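PDB 2J2M: catalase from Exiguobacterium oxidotolerans, which catalyses the breakdown of hydrogen peroxide to water and oxygen at a buried haem, working as a tetramer. Local coordinates for residues 308-320 with 335-347. Residues are numbered along the deposited sequence; the frame is centred on the assembly and turned at random.
Sequences AETESVGFNPGVL and RLFSYSDTQRHRI. With HEM (protoporphyrin IX containing Fe), chain E.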
loop_
_atom_site.group_PDB
_atom_site.type_symbol
_atom_site.label_atom_id
_atom_site.label_comp_id
_atom_site.label_asym_id
_atom_site.label_seq_id
_atom_site.Cartn_x
_atom_site.Cartn_y
_atom_site.Cartn_z
ATOM N N ALA A 308 10.330 8.907 -12.669
ATOM C CA ALA A 308 11.415 8.350 -11.865
ATOM C C ALA A 308 12.282 9.415 -11.227
ATOM O O ALA A 308 13.022 9.131 -10.280
ATOM C CB ALA A 308 12.306 7.385 -12.694
ATOM N N GLU A 309 12.217 10.632 -11.737
ATOM C CA GLU A 309 13.081 11.663 -11.199
ATOM C C GLU A 309 12.246 12.720 -10.509
ATOM O O GLU A 309 12.246 12.781 -9.291
ATOM C CB GLU A 309 14.032 12.250 -12.277
ATOM C CG GLU A 309 15.044 11.227 -12.899
ATOM C CD GLU A 309 15.814 11.812 -14.079
ATOM O OE1 GLU A 309 16.485 12.843 -13.892
ATOM O OE2 GLU A 309 15.743 11.258 -15.193
ATOM N N THR A 310 11.504 13.523 -11.271
ATOM C CA THR A 310 10.711 14.605 -10.699
ATOM C C THR A 310 9.591 14.090 -9.769
ATOM O O THR A 310 9.386 14.633 -8.658
ATOM C CB THR A 310 10.159 15.540 -11.800
ATOM O OG1 THR A 310 11.217 15.873 -12.712
ATOM C CG2 THR A 310 9.599 16.840 -11.213
ATOM N N GLU A 311 8.886 13.041 -10.186
ATOM C CA GLU A 311 7.741 12.622 -9.389
ATOM C C GLU A 311 8.194 11.865 -8.144
ATOM O O GLU A 311 7.592 12.006 -7.090
ATOM C CB GLU A 311 6.697 11.829 -10.201
ATOM C CG GLU A 311 5.380 11.529 -9.427
ATOM C CD GLU A 311 4.640 12.825 -9.049
ATOM O OE1 GLU A 311 4.713 13.767 -9.859
ATOM O OE2 GLU A 311 4.025 12.927 -7.955
ATOM N N SER A 312 9.286 11.116 -8.265
ATOM C CA SER A 312 9.741 10.208 -7.212
ATOM C C SER A 312 10.717 10.808 -6.175
ATOM O O SER A 312 10.919 10.212 -5.104
ATOM C CB SER A 312 10.311 8.919 -7.824
ATOM O OG SER A 312 9.274 8.049 -8.282
ATOM N N VAL A 313 11.333 11.954 -6.475
ATOM C CA VAL A 313 12.144 12.628 -5.478
ATOM C C VAL A 313 11.335 13.016 -4.237
ATOM O O VAL A 313 10.167 13.403 -4.333
ATOM C CB VAL A 313 12.909 13.884 -6.053
ATOM C CG1 VAL A 313 11.958 15.060 -6.392
ATOM C CG2 VAL A 313 14.057 14.322 -5.107
ATOM N N GLY A 314 11.967 12.901 -3.079
ATOM C CA GLY A 314 11.459 13.508 -1.869
ATOM C C GLY A 314 12.493 14.405 -1.225
ATOM O O GLY A 314 13.672 14.050 -1.165
ATOM N N PHE A 315 12.061 15.576 -0.755
ATOM C CA PHE A 315 12.933 16.482 -0.015
ATOM C C PHE A 315 12.390 16.739 1.394
ATOM O O PHE A 315 11.192 16.620 1.642
ATOM C CB PHE A 315 13.047 17.846 -0.685
ATOM C CG PHE A 315 13.312 17.828 -2.159
ATOM C CD1 PHE A 315 14.608 17.985 -2.646
ATOM C CD2 PHE A 315 12.254 17.786 -3.067
ATOM C CE1 PHE A 315 14.842 18.044 -4.023
ATOM C CE2 PHE A 315 12.479 17.847 -4.431
ATOM C CZ PHE A 315 13.777 17.970 -4.917
ATOM N N ASN A 316 13.281 17.125 2.303
ATOM C CA ASN A 316 12.915 17.450 3.686
ATOM C C ASN A 316 13.882 18.512 4.192
ATOM O O ASN A 316 15.087 18.300 4.138
ATOM C CB ASN A 316 12.951 16.191 4.592
ATOM C CG ASN A 316 12.524 16.483 6.041
ATOM O OD1 ASN A 316 12.447 17.636 6.452
ATOM N ND2 ASN A 316 12.254 15.441 6.811
ATOM N N PRO A 317 13.359 19.675 4.636
ATOM C CA PRO A 317 14.235 20.774 5.136
ATOM C C PRO A 317 15.077 20.380 6.352
ATOM O O PRO A 317 16.066 21.027 6.657
ATOM C CB PRO A 317 13.250 21.891 5.529
ATOM C CG PRO A 317 11.884 21.239 5.569
ATOM C CD PRO A 317 11.929 20.052 4.637
ATOM N N GLY A 318 14.675 19.332 7.051
ATOM C CA GLY A 318 15.451 18.870 8.174
ATOM C C GLY A 318 16.338 17.718 7.778
ATOM O O GLY A 318 16.838 17.012 8.653
ATOM N N VAL A 319 16.494 17.493 6.468
ATOM C CA VAL A 319 17.550 16.624 5.945
ATOM C C VAL A 319 18.798 17.512 5.732
ATOM O O VAL A 319 18.963 18.180 4.707
ATOM C CB VAL A 319 17.081 15.813 4.696
ATOM C CG1 VAL A 319 18.265 15.194 3.914
ATOM C CG2 VAL A 319 16.144 14.710 5.135
ATOM N N LEU A 320 19.656 17.529 6.751
ATOM C CA LEU A 320 20.787 18.466 6.802
ATOM C C LEU A 320 22.093 17.728 6.941
ATOM O O LEU A 320 22.100 16.614 7.433
ATOM C CB LEU A 320 20.624 19.416 7.991
ATOM C CG LEU A 320 19.344 20.253 8.031
ATOM C CD1 LEU A 320 19.290 20.950 9.350
ATOM C CD2 LEU A 320 19.363 21.250 6.909
ATOM N N ARG A 335 7.594 20.426 9.933
ATOM C CA ARG A 335 8.119 19.996 8.647
ATOM C C ARG A 335 9.183 18.897 8.796
ATOM O O ARG A 335 9.168 17.911 8.033
ATOM C CB ARG A 335 8.659 21.186 7.845
ATOM C CG ARG A 335 7.601 22.202 7.417
ATOM C CD ARG A 335 8.262 23.409 6.752
ATOM N NE ARG A 335 8.628 23.197 5.333
ATOM C CZ ARG A 335 9.650 23.807 4.727
ATOM N NH1 ARG A 335 10.440 24.632 5.411
ATOM N NH2 ARG A 335 9.902 23.579 3.448
ATOM N N LEU A 336 10.074 19.024 9.787
ATOM C CA LEU A 336 11.106 18.014 9.986
ATOM C C LEU A 336 10.534 16.603 9.934
ATOM O O LEU A 336 11.121 15.728 9.309
ATOM C CB LEU A 336 11.855 18.238 11.296
ATOM C CG LEU A 336 12.353 19.660 11.562
ATOM C CD1 LEU A 336 12.872 19.699 12.965
ATOM C CD2 LEU A 336 13.409 20.166 10.534
ATOM N N PHE A 337 9.377 16.410 10.570
ATOM C CA PHE A 337 8.660 15.135 10.604
ATOM C C PHE A 337 7.879 14.852 9.326
ATOM O O PHE A 337 7.942 13.749 8.786
ATOM C CB PHE A 337 7.686 15.058 11.805
ATOM C CG PHE A 337 6.704 13.891 11.725
ATOM C CD1 PHE A 337 7.149 12.578 11.832
ATOM C CD2 PHE A 337 5.332 14.126 11.527
ATOM C CE1 PHE A 337 6.253 11.524 11.741
ATOM C CE2 PHE A 337 4.408 13.079 11.444
ATOM C CZ PHE A 337 4.861 11.775 11.539
ATOM N N SER A 338 7.139 15.854 8.875
ATOM C CA SER A 338 6.074 15.702 7.877
ATOM C C SER A 338 6.539 15.157 6.544
ATOM O O SER A 338 5.909 14.258 6.004
ATOM C CB SER A 338 5.384 17.051 7.656
ATOM O OG SER A 338 4.296 16.960 6.740
ATOM N N TYR A 339 7.642 15.704 6.025
ATOM C CA TYR A 339 8.136 15.400 4.678
ATOM C C TYR A 339 8.496 13.935 4.489
ATOM O O TYR A 339 7.929 13.266 3.617
ATOM C CB TYR A 339 9.312 16.326 4.300
ATOM C CG TYR A 339 8.881 17.754 3.988
ATOM C CD1 TYR A 339 8.827 18.226 2.681
ATOM C CD2 TYR A 339 8.500 18.616 5.020
ATOM C CE1 TYR A 339 8.437 19.564 2.420
ATOM C CE2 TYR A 339 8.107 19.882 4.790
ATOM C CZ TYR A 339 8.059 20.378 3.493
ATOM O OH TYR A 339 7.640 21.677 3.317
ATOM N N SER A 340 9.410 13.443 5.319
ATOM C CA SER A 340 9.857 12.066 5.280
ATOM C C SER A 340 8.696 11.124 5.602
ATOM O O SER A 340 8.614 10.012 5.055
ATOM C CB SER A 340 10.997 11.856 6.297
ATOM O OG SER A 340 12.133 12.630 5.940
ATOM N N ASP A 341 7.810 11.587 6.490
ATOM C CA ASP A 341 6.658 10.801 6.936
ATOM C C ASP A 341 5.712 10.566 5.793
ATOM O O ASP A 341 5.246 9.463 5.614
ATOM C CB ASP A 341 5.874 11.506 8.046
ATOM C CG ASP A 341 4.558 10.802 8.347
ATOM O OD1 ASP A 341 4.606 9.589 8.583
ATOM O OD2 ASP A 341 3.475 11.429 8.315
ATOM N N THR A 342 5.411 11.624 5.039
ATOM C CA THR A 342 4.530 11.524 3.876
ATOM C C THR A 342 5.176 10.763 2.722
ATOM O O THR A 342 4.490 10.129 1.951
ATOM C CB THR A 342 4.088 12.917 3.378
ATOM O OG1 THR A 342 2.920 12.786 2.537
ATOM C CG2 THR A 342 5.239 13.644 2.627
ATOM N N GLN A 343 6.502 10.838 2.609
ATOM C CA GLN A 343 7.238 10.131 1.572
ATOM C C GLN A 343 7.245 8.616 1.803
ATOM O O GLN A 343 7.239 7.837 0.847
ATOM C CB GLN A 343 8.646 10.693 1.441
ATOM C CG GLN A 343 8.667 12.082 0.793
ATOM C CD GLN A 343 9.795 12.982 1.310
ATOM O OE1 GLN A 343 10.789 12.500 1.840
ATOM N NE2 GLN A 343 9.644 14.290 1.148
ATOM N N ARG A 344 7.221 8.187 3.052
ATOM C CA ARG A 344 7.139 6.744 3.344
ATOM C C ARG A 344 5.815 6.159 2.831
ATOM O O ARG A 344 5.734 4.975 2.488
ATOM C CB ARG A 344 7.343 6.465 4.849
ATOM C CG ARG A 344 8.791 6.666 5.272
ATOM C CD ARG A 344 8.963 6.914 6.776
ATOM N NE ARG A 344 10.272 7.527 7.025
ATOM C CZ ARG A 344 10.496 8.574 7.817
ATOM N NH1 ARG A 344 9.515 9.129 8.543
ATOM N NH2 ARG A 344 11.726 9.047 7.909
ATOM N N HIS A 345 4.794 7.018 2.766
ATOM C CA HIS A 345 3.488 6.633 2.246
ATOM C C HIS A 345 3.454 6.853 0.728
ATOM O O HIS A 345 3.177 5.927 -0.028
ATOM C CB HIS A 345 2.407 7.430 2.985
ATOM C CG HIS A 345 1.222 7.802 2.141
ATOM N ND1 HIS A 345 0.260 6.892 1.755
ATOM C CD2 HIS A 345 0.830 8.996 1.645
ATOM C CE1 HIS A 345 -0.660 7.505 1.033
ATOM N NE2 HIS A 345 -0.340 8.784 0.954
ATOM N N ARG A 346 3.798 8.059 0.282
ATOM C CA ARG A 346 3.734 8.416 -1.140
ATOM C C ARG A 346 4.706 7.639 -2.061
ATOM O O ARG A 346 4.359 7.282 -3.183
ATOM C CB ARG A 346 3.904 9.933 -1.310
ATOM C CG ARG A 346 4.097 10.373 -2.768
ATOM C CD ARG A 346 4.104 11.900 -2.965
ATOM N NE ARG A 346 5.381 12.537 -2.583
ATOM C CZ ARG A 346 6.473 12.579 -3.350
ATOM N NH1 ARG A 346 7.559 13.206 -2.933
ATOM N NH2 ARG A 346 6.498 11.980 -4.529
ATOM N N ILE A 347 5.930 7.405 -1.618
ATOM C CA ILE A 347 6.910 6.827 -2.526
ATOM C C ILE A 347 7.161 5.428 -2.039
ATOM O O ILE A 347 7.334 4.519 -2.847
ATOM C CB ILE A 347 8.255 7.627 -2.561
ATOM C CG1 ILE A 347 8.017 9.127 -2.753
ATOM C CG2 ILE A 347 9.171 7.110 -3.670
ATOM C CD1 ILE A 347 9.231 9.990 -2.339
HETATM C CHA HEM E . 5.735 20.013 0.028
HETATM C CHB HEM E . 7.529 24.478 0.845
HETATM C CHC HEM E . 5.327 24.513 5.138
HETATM C CHD HEM E . 4.129 19.870 4.630
HETATM C C1A HEM E . 6.453 21.197 -0.118
HETATM C C2A HEM E . 7.328 21.569 -1.228
HETATM C C3A HEM E . 7.822 22.809 -0.995
HETATM C C4A HEM E . 7.276 23.263 0.257
HETATM C CMA HEM E . 8.793 23.638 -1.870
HETATM C CAA HEM E . 7.599 20.665 -2.458
HETATM C CBA HEM E . 8.838 19.781 -2.299
HETATM C CGA HEM E . 8.994 19.019 -3.597
HETATM O O1A HEM E . 8.812 17.772 -3.611
HETATM O O2A HEM E . 9.280 19.674 -4.636
HETATM C C1B HEM E . 7.149 24.862 2.104
HETATM C C2B HEM E . 7.627 26.022 2.840
HETATM C C3B HEM E . 7.001 26.011 4.017
HETATM C C4B HEM E . 6.127 24.864 4.066
HETATM C CMB HEM E . 8.697 27.048 2.373
HETATM C CAB HEM E . 7.187 26.995 5.184
HETATM C CBB HEM E . 7.296 28.304 4.986
HETATM C C1C HEM E . 4.886 23.253 5.443
HETATM C C2C HEM E . 4.395 22.785 6.724
HETATM C C3C HEM E . 4.079 21.485 6.560
HETATM C C4C HEM E . 4.347 21.107 5.183
HETATM C CMC HEM E . 4.298 23.611 8.042
HETATM C CAC HEM E . 3.487 20.512 7.607
HETATM C CBC HEM E . 4.246 19.966 8.564
HETATM C C1D HEM E . 4.405 19.455 3.347
HETATM C C2D HEM E . 4.134 18.128 2.829
HETATM C C3D HEM E . 4.649 18.167 1.391
HETATM C C4D HEM E . 5.172 19.514 1.186
HETATM C CMD HEM E . 3.508 16.918 3.602
HETATM C CAD HEM E . 4.634 17.021 0.364
HETATM C CBD HEM E . 6.061 16.473 0.275
HETATM C CGD HEM E . 6.125 15.143 -0.453
HETATM O O1D HEM E . 5.073 14.484 -0.745
HETATM O O2D HEM E . 7.268 14.722 -0.730
HETATM N NA HEM E . 6.461 22.263 0.764
HETATM N NB HEM E . 6.233 24.182 2.877
HETATM N NC HEM E . 4.846 22.207 4.538
HETATM N ND HEM E . 5.014 20.219 2.364
HETATM FE FE HEM E . 5.889 22.090 2.744
HETATM O O HOH W 1 4.248 11.028 -6.225
#
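The amide nitrogen ND2 of Asn316 gives both its hydrogens to helix 330-346, one to Leu336 O at 2.8 Å and the other to Ser340 OG at 2.9 Å, both acceptors lying close to the amide plane. With CG anti to the backbone N (chi1 -178°), the amide reaches the helix while OD1 takes the N-H of Gly318 in an Asx turn. Next along, Pro317 packs on Tyr339, the iron ligand: its CD sits over the centre of the Tyr339 ring, a CH-pi contact, opposite the face turned to the porphyrin. Tyr339 OH binds the iron at 1.9 Å and accepts from both NE and NH2 of Arg335, in the guanidinium plane. That plane is itself sandwiched, Pro317 CG on one face and a haem pyrrole on the other. A leucine in place of Arg335 would probably leave Tyr339 OH without its two donors and remove the flat group sandwiched between Pro317 and the porphyrin. At the other end Arg346 NH1 bridges Val313 O (3.0 Å) and propionate O2D (2.7 Å), NE binds O1D, and NH2 reaches Glu311 O; Gln343 NE2 likewise joins Phe315 O to O2D. Arg53 and Arg93 also hydrogen-bond to the haem. On this proximal side Arg346 and Gln343 tie the propionate to 308-320, while Arg335 is likely to polarise the iron-bound oxygen, as in other haem catalases.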